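Local coordinates for aminotransferase (Psychrobacter arcticus 273-4, PDB 3IF2), which binds pyridoxal 5'-phosphate and probably transfers amino groups between amino acids and keto acids, perhaps as a valine-pyruvate transaminase, at residues P241-N246 with I269-L274; A110-S115 with G285-D290; P251-I256 with S275-P280. All coordinates share one frame; numbering follows the deposited sequence. Where two conformers were deposited one is given.

In the fold
Three contacts between segments distant in sequence illustrate how a fold type I aminotransferase builds its cofactor site at the ends of sheet strands. Interactions 1 and 2 belong to one mixed sheet, their centres about 8 Å apart, and are joined through neighbouring strands 268-273 and 285-288, where Phe272 N lies 2.7 Å from Ile286 O. Interaction 3, centred about 13 Å from interaction 1 and about 15 Å from interaction 2, packs the loops that follow strands 242-245 and 268-273. All three contacts bond the phosphate of PLP; interaction 1 also holds the pyridine nitrogen and interaction 3 the aldehyde oxygen. Tyr79 of the second subunit also bonds the cofactor.

Interaction 1: residues P241-N246 with I269-L274; sequences PLIIDN and ILCFSL. With PLP (pyridoxal-5'-phosphate), chain C.
Ile269 opens the pairing with a bond from its N to Leu242 O, and its own O then receives Ile244 N at 2.8 Å. Its CG1 stands anti to the carbonyl carbon (chi1 -58°), and from there CD1 runs alongside Ile243 CG1 and reaches Pro241 CB at 3.9 Å. Leu270 lies on the face of Ile244: its CD2 branch touches Ile244 CB at 3.8 Å and also meets Asn246 OD1. Cys271 is back on the face of Ile243 and Ile269, with SG against Ile243 CG2, while its backbone N bonds Ile244 O and its O takes Asn246 N. Next, the Phe272 ring approaches Asn246 CB obliquely through CD2. At Ser273 a water links the backbone N and Asn246 O, bridging the strands as they part, and OG donates to PLP O2P at 2.5 Å. Asp245, paired with Cys271, receives PLP N1 on OD2 at 2.6 Å and, weakly, on OD1; Tyr158 and Ala247 also bond this carboxylate, whose negative charge would probably favour a protonated pyridine nitrogen. Parallel strands whose C-terminal ends carry an aspartate for the pyridine nitrogen and a serine for the phosphate are characteristic of fold type I PLP enzymes.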
loop_
_atom_site.group_PDB
_atom_site.type_symbol
_atom_site.label_atom_id
_atom_site.label_comp_id
_atom_site.label_asym_id
_atom_site.label_seq_id
_atom_site.Cartn_x
_atom_site.Cartn_y
_atom_site.Cartn_z
ATOM N N PRO A 241 -15.071 -0.861 -19.142
ATOM C CA PRO A 241 -13.742 -1.284 -19.529
ATOM C C PRO A 241 -13.489 -2.774 -19.334
ATOM O O PRO A 241 -14.216 -3.446 -18.591
ATOM C CB PRO A 241 -12.851 -0.468 -18.598
ATOM C CG PRO A 241 -13.632 -0.335 -17.398
ATOM C CD PRO A 241 -15.027 -0.114 -17.874
ATOM N N LEU A 242 -12.441 -3.241 -20.009
ATOM C CA LEU A 242 -11.928 -4.603 -19.916
ATOM C C LEU A 242 -10.594 -4.517 -19.155
ATOM O O LEU A 242 -9.606 -3.981 -19.671
ATOM C CB LEU A 242 -11.729 -5.177 -21.310
ATOM C CG LEU A 242 -11.101 -6.547 -21.480
ATOM C CD1 LEU A 242 -11.832 -7.590 -20.646
ATOM C CD2 LEU A 242 -11.110 -6.895 -22.983
ATOM N N ILE A 243 -10.595 -5.010 -17.917
ATOM C CA ILE A 243 -9.432 -5.023 -17.054
ATOM C C ILE A 243 -8.745 -6.347 -17.338
ATOM O O ILE A 243 -9.413 -7.376 -17.345
ATOM C CB ILE A 243 -9.816 -4.947 -15.553
ATOM C CG1 ILE A 243 -10.755 -3.750 -15.273
ATOM C CG2 ILE A 243 -8.566 -4.836 -14.697
ATOM C CD1 ILE A 243 -11.230 -3.667 -13.869
ATOM N N ILE A 244 -7.428 -6.328 -17.569
ATOM C CA ILE A 244 -6.647 -7.558 -17.861
ATOM C C ILE A 244 -5.424 -7.633 -16.937
ATOM O O ILE A 244 -4.551 -6.767 -16.987
ATOM C CB ILE A 244 -6.161 -7.627 -19.323
ATOM C CG1 ILE A 244 -7.329 -7.395 -20.292
ATOM C CG2 ILE A 244 -5.427 -8.985 -19.583
ATOM C CD1 ILE A 244 -6.909 -7.466 -21.741
ATOM N N ASP A 245 -5.372 -8.700 -16.132
ATOM C CA ASP A 245 -4.310 -8.952 -15.157
ATOM C C ASP A 245 -3.202 -9.775 -15.817
ATOM O O ASP A 245 -3.402 -10.975 -16.045
ATOM C CB ASP A 245 -4.961 -9.671 -13.959
ATOM C CG ASP A 245 -3.991 -10.100 -12.866
ATOM O OD1 ASP A 245 -2.763 -9.840 -12.908
ATOM O OD2 ASP A 245 -4.524 -10.674 -11.885
ATOM N N ASN A 246 -2.062 -9.127 -16.147
ATOM C CA ASN A 246 -0.874 -9.824 -16.711
ATOM C C ASN A 246 0.191 -10.131 -15.688
ATOM O O ASN A 246 1.370 -10.106 -16.010
ATOM C CB ASN A 246 -0.199 -9.047 -17.833
ATOM C CG ASN A 246 -1.069 -8.861 -18.975
ATOM O OD1 ASN A 246 -2.081 -8.170 -18.860
ATOM N ND2 ASN A 246 -0.698 -9.453 -20.125
ATOM N N ILE A 269 -7.763 -1.703 -19.441
ATOM C CA ILE A 269 -6.960 -1.409 -18.238
ATOM C C ILE A 269 -6.039 -2.633 -18.093
ATOM O O ILE A 269 -6.500 -3.701 -17.718
ATOM C CB ILE A 269 -7.851 -1.171 -16.986
ATOM C CG1 ILE A 269 -8.842 -0.004 -17.233
ATOM C CG2 ILE A 269 -7.005 -0.863 -15.731
ATOM C CD1 ILE A 269 -9.919 0.181 -16.146
ATOM N N LEU A 270 -4.766 -2.489 -18.486
ATOM C CA LEU A 270 -3.756 -3.570 -18.407
ATOM C C LEU A 270 -2.973 -3.443 -17.120
ATOM O O LEU A 270 -2.356 -2.404 -16.883
ATOM C CB LEU A 270 -2.761 -3.518 -19.577
ATOM C CG LEU A 270 -3.100 -4.020 -20.964
ATOM C CD1 LEU A 270 -1.892 -3.810 -21.848
ATOM C CD2 LEU A 270 -3.458 -5.494 -20.911
ATOM N N CYS A 271 -2.993 -4.491 -16.304
ATOM C CA CYS A 271 -2.260 -4.525 -15.039
ATOM C C CYS A 271 -1.056 -5.446 -15.194
ATOM O O CYS A 271 -1.193 -6.577 -15.698
ATOM C CB CYS A 271 -3.143 -5.040 -13.918
ATOM S SG CYS A 271 -4.619 -4.039 -13.617
ATOM N N PHE A 272 0.123 -4.934 -14.825
ATOM C CA PHE A 272 1.369 -5.705 -14.804
ATOM C C PHE A 272 1.900 -5.669 -13.383
ATOM O O PHE A 272 1.390 -4.938 -12.524
ATOM C CB PHE A 272 2.426 -5.141 -15.747
ATOM C CG PHE A 272 1.941 -4.893 -17.140
ATOM C CD1 PHE A 272 1.277 -3.705 -17.447
ATOM C CD2 PHE A 272 2.166 -5.833 -18.157
ATOM C CE1 PHE A 272 0.828 -3.457 -18.736
ATOM C CE2 PHE A 272 1.727 -5.594 -19.457
ATOM C CZ PHE A 272 1.060 -4.399 -19.752
ATOM N N SER A 273 2.923 -6.471 -13.140
ATOM C CA SER A 273 3.559 -6.558 -11.832
ATOM C C SER A 273 5.025 -6.951 -11.977
ATOM O O SER A 273 5.395 -7.594 -12.969
ATOM C CB SER A 273 2.844 -7.609 -10.999
ATOM O OG SER A 273 3.336 -7.671 -9.687
ATOM N N LEU A 274 5.834 -6.530 -10.996
ATOM C CA LEU A 274 7.244 -6.936 -10.877
ATOM C C LEU A 274 7.393 -8.157 -9.945
ATOM O O LEU A 274 8.501 -8.665 -9.761
ATOM C CB LEU A 274 8.115 -5.782 -10.367
ATOM C CG LEU A 274 8.245 -4.513 -11.208
ATOM C CD1 LEU A 274 9.272 -3.546 -10.539
ATOM C CD2 LEU A 274 8.655 -4.865 -12.624
HETATM N N1 PLP C . -2.585 -11.559 -10.406
HETATM C C2 PLP C . -2.480 -12.931 -10.329
HETATM C C2A PLP C . -3.112 -13.738 -11.419
HETATM C C3 PLP C . -1.780 -13.523 -9.253
HETATM O O3 PLP C . -1.648 -14.881 -9.139
HETATM C C4 PLP C . -1.214 -12.705 -8.247
HETATM C C4A PLP C . -0.718 -13.398 -6.983
HETATM O O4A PLP C . 0.390 -13.144 -6.495
HETATM C C5 PLP C . -1.344 -11.280 -8.352
HETATM C C6 PLP C . -2.039 -10.744 -9.452
HETATM C C5A PLP C . -0.803 -10.298 -7.293
HETATM O O4P PLP C . 0.541 -9.917 -7.501
HETATM P P PLP C . 1.177 -8.676 -6.706
HETATM O O1P PLP C . 0.330 -7.879 -5.744
HETATM O O2P PLP C . 1.591 -7.792 -7.834
HETATM O O3P PLP C . 2.319 -9.246 -5.961
HETATM O O HOH W 1 3.549 -8.516 -15.461
#

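Interaction 2: residues A110-S115 with G285-D290; sequences ALTNGS and GIIVAD. With PLP (pyridoxal-5'-phosphate), chain C.
Ala110 and Ile287 exchange two backbone bonds, N to O in each direction, and Thr112 and Gly285 form a second such pair. Between these hydrogen-bonded pairs lies the non-hydrogen-bonded pair of Leu111 and Ile286, where Leu111 CA sends a CA-H...O contact to Gly285 O at 3.3 Å.

Apolar contacts are few. Leu111 CD2 rests against Ile286 CG1 at 4.2 Å, on the face where helix 86-100 packs. On the opposite face, toward helix 291-305, Thr112 CG2 meets Ile287 CD1 at 3.9 Å, the two side chains crossing at about a right angle.

The antiparallel strand is a hallmark of the large domain of fold type I aminotransferases, whose central sheet is otherwise mostly parallel; here strand 285-288 runs against both its neighbours, 109-112 and 268-273.

One side-chain bond steadies the turn into helix 115-125. Thr112 OG1, set between the backbone N and the carbonyl carbon (chi1 62°), lies 3.5 Å from Gly285 CA and donates to Gly114 O. Gly285 leaves room for this hydroxyl; a CB there would clash with it.

Cofactor binding falls to the helix start. Gly114, the N-cap, has a positive phi, and a CB on it would collide with PLP O1P. Ser115 N donates to PLP O2P at 2.8 Å with an angle of 159°, and the helix's N-terminus would probably help to stabilise the phosphate's charge.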
loop_
_atom_site.group_PDB
_atom_site.type_symbol
_atom_site.label_atom_id
_atom_site.label_comp_id
_atom_site.label_asym_id
_atom_site.label_seq_id
_atom_site.Cartn_x
_atom_site.Cartn_y
_atom_site.Cartn_z
ATOM N N ALA A 110 0.318 4.445 -14.181
ATOM C CA ALA A 110 0.409 4.691 -12.752
ATOM C C ALA A 110 1.007 3.446 -12.106
ATOM O O ALA A 110 0.961 2.358 -12.687
ATOM C CB ALA A 110 -0.955 4.983 -12.165
ATOM N N LEU A 111 1.584 3.635 -10.925
ATOM C CA LEU A 111 2.164 2.575 -10.115
ATOM C C LEU A 111 1.317 2.419 -8.842
ATOM O O LEU A 111 0.744 3.415 -8.334
ATOM C CB LEU A 111 3.622 2.901 -9.745
ATOM C CG LEU A 111 4.626 3.156 -10.873
ATOM C CD1 LEU A 111 6.029 3.466 -10.312
ATOM C CD2 LEU A 111 4.688 1.984 -11.781
ATOM N N THR A 112 1.240 1.170 -8.354
ATOM C CA THR A 112 0.530 0.797 -7.123
ATOM C C THR A 112 1.450 -0.092 -6.266
ATOM O O THR A 112 2.502 -0.529 -6.746
ATOM C CB THR A 112 -0.807 0.057 -7.457
ATOM O OG1 THR A 112 -0.543 -1.167 -8.170
ATOM C CG2 THR A 112 -1.714 0.934 -8.309
ATOM N N ASN A 113 1.072 -0.337 -5.009
ATOM C CA ASN A 113 1.840 -1.196 -4.091
ATOM C C ASN A 113 1.517 -2.684 -4.340
ATOM O O ASN A 113 0.946 -3.355 -3.491
ATOM C CB ASN A 113 1.600 -0.804 -2.618
ATOM C CG ASN A 113 2.182 0.567 -2.257
ATOM O OD1 ASN A 113 3.151 1.038 -2.867
ATOM N ND2 ASN A 113 1.593 1.206 -1.240
ATOM N N GLY A 114 1.969 -3.185 -5.498
ATOM C CA GLY A 114 1.655 -4.523 -6.027
ATOM C C GLY A 114 0.352 -4.454 -6.833
ATOM O O GLY A 114 -0.428 -3.499 -6.682
ATOM N N SER A 115 0.117 -5.421 -7.721
ATOM C CA SER A 115 -1.140 -5.470 -8.503
ATOM C C SER A 115 -2.382 -5.665 -7.627
ATOM O O SER A 115 -3.456 -5.275 -8.018
ATOM C CB SER A 115 -1.090 -6.537 -9.600
ATOM O OG SER A 115 -0.295 -6.073 -10.667
ATOM N N GLY A 285 3.101 -2.728 -8.638
ATOM C CA GLY A 285 2.075 -2.992 -9.647
ATOM C C GLY A 285 2.144 -1.870 -10.680
ATOM O O GLY A 285 2.481 -0.743 -10.327
ATOM N N ILE A 286 1.832 -2.179 -11.937
ATOM C CA ILE A 286 1.859 -1.214 -13.032
ATOM C C ILE A 286 0.488 -1.231 -13.706
ATOM O O ILE A 286 0.014 -2.309 -14.041
ATOM C CB ILE A 286 2.918 -1.600 -14.105
ATOM C CG1 ILE A 286 4.317 -1.839 -13.488
ATOM C CG2 ILE A 286 2.968 -0.545 -15.234
ATOM C CD1 ILE A 286 5.358 -2.503 -14.461
ATOM N N ILE A 287 -0.128 -0.059 -13.922
ATOM C CA ILE A 287 -1.421 0.059 -14.607
ATOM C C ILE A 287 -1.242 0.906 -15.873
ATOM O O ILE A 287 -0.744 2.018 -15.783
ATOM C CB ILE A 287 -2.542 0.726 -13.713
ATOM C CG1 ILE A 287 -2.862 -0.112 -12.472
ATOM C CG2 ILE A 287 -3.832 0.872 -14.498
ATOM C CD1 ILE A 287 -3.869 0.548 -11.476
ATOM N N VAL A 288 -1.629 0.359 -17.032
ATOM C CA VAL A 288 -1.674 1.077 -18.311
ATOM C C VAL A 288 -3.175 1.276 -18.636
ATOM O O VAL A 288 -3.920 0.286 -18.762
ATOM C CB VAL A 288 -0.952 0.326 -19.424
ATOM C CG1 VAL A 288 -1.144 1.046 -20.782
ATOM C CG2 VAL A 288 0.543 0.173 -19.056
ATOM N N ALA A 289 -3.610 2.545 -18.752
ATOM C CA ALA A 289 -5.036 2.867 -18.961
ATOM C C ALA A 289 -5.269 4.249 -19.512
ATOM O O ALA A 289 -4.327 5.002 -19.726
ATOM C CB ALA A 289 -5.773 2.725 -17.634
ATOM N N ASP A 290 -6.535 4.582 -19.737
ATOM C CA ASP A 290 -6.933 5.932 -20.141
ATOM C C ASP A 290 -6.587 6.890 -19.007
ATOM O O ASP A 290 -6.662 6.502 -17.830
ATOM C CB ASP A 290 -8.457 6.023 -20.376
ATOM C CG ASP A 290 -8.890 7.366 -20.982
ATOM O OD1 ASP A 290 -8.601 7.578 -22.179
ATOM O OD2 ASP A 290 -9.538 8.182 -20.280
HETATM N N1 PLP C . -2.585 -11.559 -10.406
HETATM C C2 PLP C . -2.480 -12.931 -10.329
HETATM C C2A PLP C . -3.112 -13.738 -11.419
HETATM C C3 PLP C . -1.780 -13.523 -9.253
HETATM O O3 PLP C . -1.648 -14.881 -9.139
HETATM C C4 PLP C . -1.214 -12.705 -8.247
HETATM C C4A PLP C . -0.718 -13.398 -6.983
HETATM O O4A PLP C . 0.390 -13.144 -6.495
HETATM C C5 PLP C . -1.344 -11.280 -8.352
HETATM C C6 PLP C . -2.039 -10.744 -9.452
HETATM C C5A PLP C . -0.803 -10.298 -7.293
HETATM O O4P PLP C . 0.541 -9.917 -7.501
HETATM P P PLP C . 1.177 -8.676 -6.706
HETATM O O1P PLP C . 0.330 -7.879 -5.744
HETATM O O2P PLP C . 1.591 -7.792 -7.834
HETATM O O3P PLP C . 2.319 -9.246 -5.961
#

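Interaction 3: residues P251-I256 with S275-P280; sequences PFPNII and SKIGLP. With PLP (pyridoxal-5'-phosphate), chain C.
Pro253, entered through a cis peptide bond, brings its CA to 4.9 Å from the CA of Ile277, a residue of the type I beta turn from Ser275 to Gly278, which Gly278 N closes on Ser275 O. This turn carries the lysine that, in fold type I aminotransferases, forms the internal aldimine with PLP; here Lys276 is modelled hydrogen-bonded to the aldehyde oxygen.

Ile277 CG2 wedges in beside Phe252 and Pro253, 3.7 Å from Pro253 CB and 3.9 Å from Phe252 CB, and approaches the Phe252 ring obliquely. The methyl is aimed there because Ile277 CG2 stands anti to the carbonyl carbon, with CG1 in the position between that carbon and the backbone N (chi1 71°). Pro253 also lies alongside the root of Lys276, CG to CB at 3.9 Å, and its CB touches Lys276 O.

From that root the lysine chain bends at chi2 (-62°) and again at chi4, carrying its amine away from the proline toward the cofactor, where Tyr248 OH offers a weak second bond. A methionine in place of Lys276 would probably leave PLP O4A without its amine partner and the cofactor without a nitrogen for an internal aldimine. Ser275 serves the neighbouring phosphate, its OG donating to O3P at 2.6 Å, while Lys276 NZ stands 2.7 Å from O4A and 3.0 Å from C4A.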
loop_
_atom_site.group_PDB
_atom_site.type_symbol
_atom_site.label_atom_id
_atom_site.label_comp_id
_atom_site.label_asym_id
_atom_site.label_seq_id
_atom_site.Cartn_x
_atom_site.Cartn_y
_atom_site.Cartn_z
ATOM N N PRO A 251 4.627 -8.373 -21.444
ATOM C CA PRO A 251 5.938 -8.782 -21.998
ATOM C C PRO A 251 6.907 -9.360 -20.930
ATOM O O PRO A 251 7.925 -9.931 -21.293
ATOM C CB PRO A 251 6.501 -7.478 -22.560
ATOM C CG PRO A 251 5.822 -6.383 -21.732
ATOM C CD PRO A 251 4.591 -6.933 -21.112
ATOM N N PHE A 252 6.624 -9.136 -19.648
ATOM C CA PHE A 252 7.382 -9.691 -18.521
ATOM C C PHE A 252 6.373 -10.057 -17.444
ATOM O O PHE A 252 5.452 -9.305 -17.228
ATOM C CB PHE A 252 8.441 -8.703 -17.963
ATOM C CG PHE A 252 7.916 -7.303 -17.669
ATOM C CD1 PHE A 252 7.285 -7.005 -16.464
ATOM C CD2 PHE A 252 8.093 -6.279 -18.593
ATOM C CE1 PHE A 252 6.785 -5.716 -16.202
ATOM C CE2 PHE A 252 7.606 -4.974 -18.325
ATOM C CZ PHE A 252 6.946 -4.703 -17.125
ATOM N N PRO A 253 6.525 -11.213 -16.779
ATOM C CA PRO A 253 7.560 -12.240 -16.901
ATOM C C PRO A 253 7.413 -13.170 -18.104
ATOM O O PRO A 253 8.247 -14.048 -18.259
ATOM C CB PRO A 253 7.439 -13.008 -15.580
ATOM C CG PRO A 253 5.990 -12.967 -15.290
ATOM C CD PRO A 253 5.457 -11.667 -15.877
ATOM N N ASN A 254 6.370 -12.982 -18.921
ATOM C CA ASN A 254 6.138 -13.722 -20.173
ATOM C C ASN A 254 6.113 -15.221 -19.940
ATOM O O ASN A 254 6.730 -15.971 -20.685
ATOM C CB ASN A 254 7.208 -13.317 -21.208
ATOM C CG ASN A 254 6.886 -13.781 -22.661
ATOM O OD1 ASN A 254 5.745 -13.693 -23.139
ATOM N ND2 ASN A 254 7.920 -14.246 -23.362
ATOM N N ILE A 255 5.434 -15.651 -18.870
ATOM C CA ILE A 255 5.319 -17.080 -18.527
ATOM C C ILE A 255 4.067 -17.606 -19.270
ATOM O O ILE A 255 3.066 -17.943 -18.646
ATOM C CB ILE A 255 5.246 -17.318 -16.985
ATOM C CG1 ILE A 255 6.409 -16.634 -16.256
ATOM C CG2 ILE A 255 5.225 -18.832 -16.676
ATOM C CD1 ILE A 255 6.321 -16.645 -14.753
ATOM N N ILE A 256 4.133 -17.582 -20.608
ATOM C CA ILE A 256 3.073 -18.010 -21.526
ATOM C C ILE A 256 3.703 -18.968 -22.516
ATOM O O ILE A 256 4.664 -18.599 -23.171
ATOM C CB ILE A 256 2.471 -16.845 -22.344
ATOM C CG1 ILE A 256 1.648 -15.934 -21.447
ATOM C CG2 ILE A 256 1.532 -17.364 -23.436
ATOM C CD1 ILE A 256 0.791 -14.892 -22.219
ATOM N N SER A 275 6.289 -8.644 -9.379
ATOM C CA SER A 275 6.332 -9.782 -8.445
ATOM C C SER A 275 6.788 -11.090 -9.088
ATOM O O SER A 275 7.687 -11.769 -8.575
ATOM C CB SER A 275 4.965 -9.982 -7.787
ATOM O OG SER A 275 4.600 -8.830 -7.074
ATOM N N LYS A 276 6.235 -11.386 -10.250
ATOM C CA LYS A 276 6.505 -12.672 -10.899
ATOM C C LYS A 276 7.730 -12.715 -11.795
ATOM O O LYS A 276 8.050 -13.772 -12.332
ATOM C CB LYS A 276 5.215 -13.205 -11.526
ATOM C CG LYS A 276 3.977 -13.154 -10.545
ATOM C CD LYS A 276 4.130 -14.007 -9.262
ATOM C CE LYS A 276 3.051 -13.715 -8.224
ATOM N NZ LYS A 276 1.698 -13.617 -8.816
ATOM N N ILE A 277 8.428 -11.579 -11.943
ATOM C CA ILE A 277 9.750 -11.573 -12.561
ATOM C C ILE A 277 10.775 -11.905 -11.474
ATOM O O ILE A 277 11.927 -12.142 -11.807
ATOM C CB ILE A 277 10.135 -10.254 -13.361
ATOM C CG1 ILE A 277 10.399 -9.025 -12.472
ATOM C CG2 ILE A 277 9.049 -9.921 -14.351
ATOM C CD1 ILE A 277 10.941 -7.807 -13.247
ATOM N N GLY A 278 10.355 -11.882 -10.199
ATOM C CA GLY A 278 11.180 -12.195 -9.036
ATOM C C GLY A 278 11.327 -11.126 -7.956
ATOM O O GLY A 278 12.166 -11.300 -7.090
ATOM N N LEU A 279 10.527 -10.044 -7.973
ATOM C CA LEU A 279 10.615 -8.945 -6.968
ATOM C C LEU A 279 9.314 -8.723 -6.165
ATOM O O LEU A 279 8.905 -7.564 -5.951
ATOM C CB LEU A 279 11.031 -7.639 -7.657
ATOM C CG LEU A 279 12.338 -7.621 -8.457
ATOM C CD1 LEU A 279 12.447 -6.339 -9.298
ATOM C CD2 LEU A 279 13.544 -7.805 -7.531
ATOM N N PRO A 280 8.682 -9.821 -5.668
ATOM C CA PRO A 280 7.421 -9.658 -4.960
ATOM C C PRO A 280 7.543 -8.887 -3.658
ATOM O O PRO A 280 6.578 -8.229 -3.263
ATOM C CB PRO A 280 6.991 -11.097 -4.694
ATOM C CG PRO A 280 8.263 -11.805 -4.500
ATOM C CD PRO A 280 9.153 -11.217 -5.549
HETATM N N1 PLP C . -2.585 -11.559 -10.406
HETATM C C2 PLP C . -2.480 -12.931 -10.329
HETATM C C2A PLP C . -3.112 -13.738 -11.419
HETATM C C3 PLP C . -1.780 -13.523 -9.253
HETATM O O3 PLP C . -1.648 -14.881 -9.139
HETATM C C4 PLP C . -1.214 -12.705 -8.247
HETATM C C4A PLP C . -0.718 -13.398 -6.983
HETATM O O4A PLP C . 0.390 -13.144 -6.495
HETATM C C5 PLP C . -1.344 -11.280 -8.352
HETATM C C6 PLP C . -2.039 -10.744 -9.452
HETATM C C5A PLP C . -0.803 -10.298 -7.293
HETATM O O4P PLP C . 0.541 -9.917 -7.501
HETATM P P PLP C . 1.177 -8.676 -6.706
HETATM O O1P PLP C . 0.330 -7.879 -5.744
HETATM O O2P PLP C . 1.591 -7.792 -7.834
HETATM O O3P PLP C . 2.319 -9.246 -5.961
#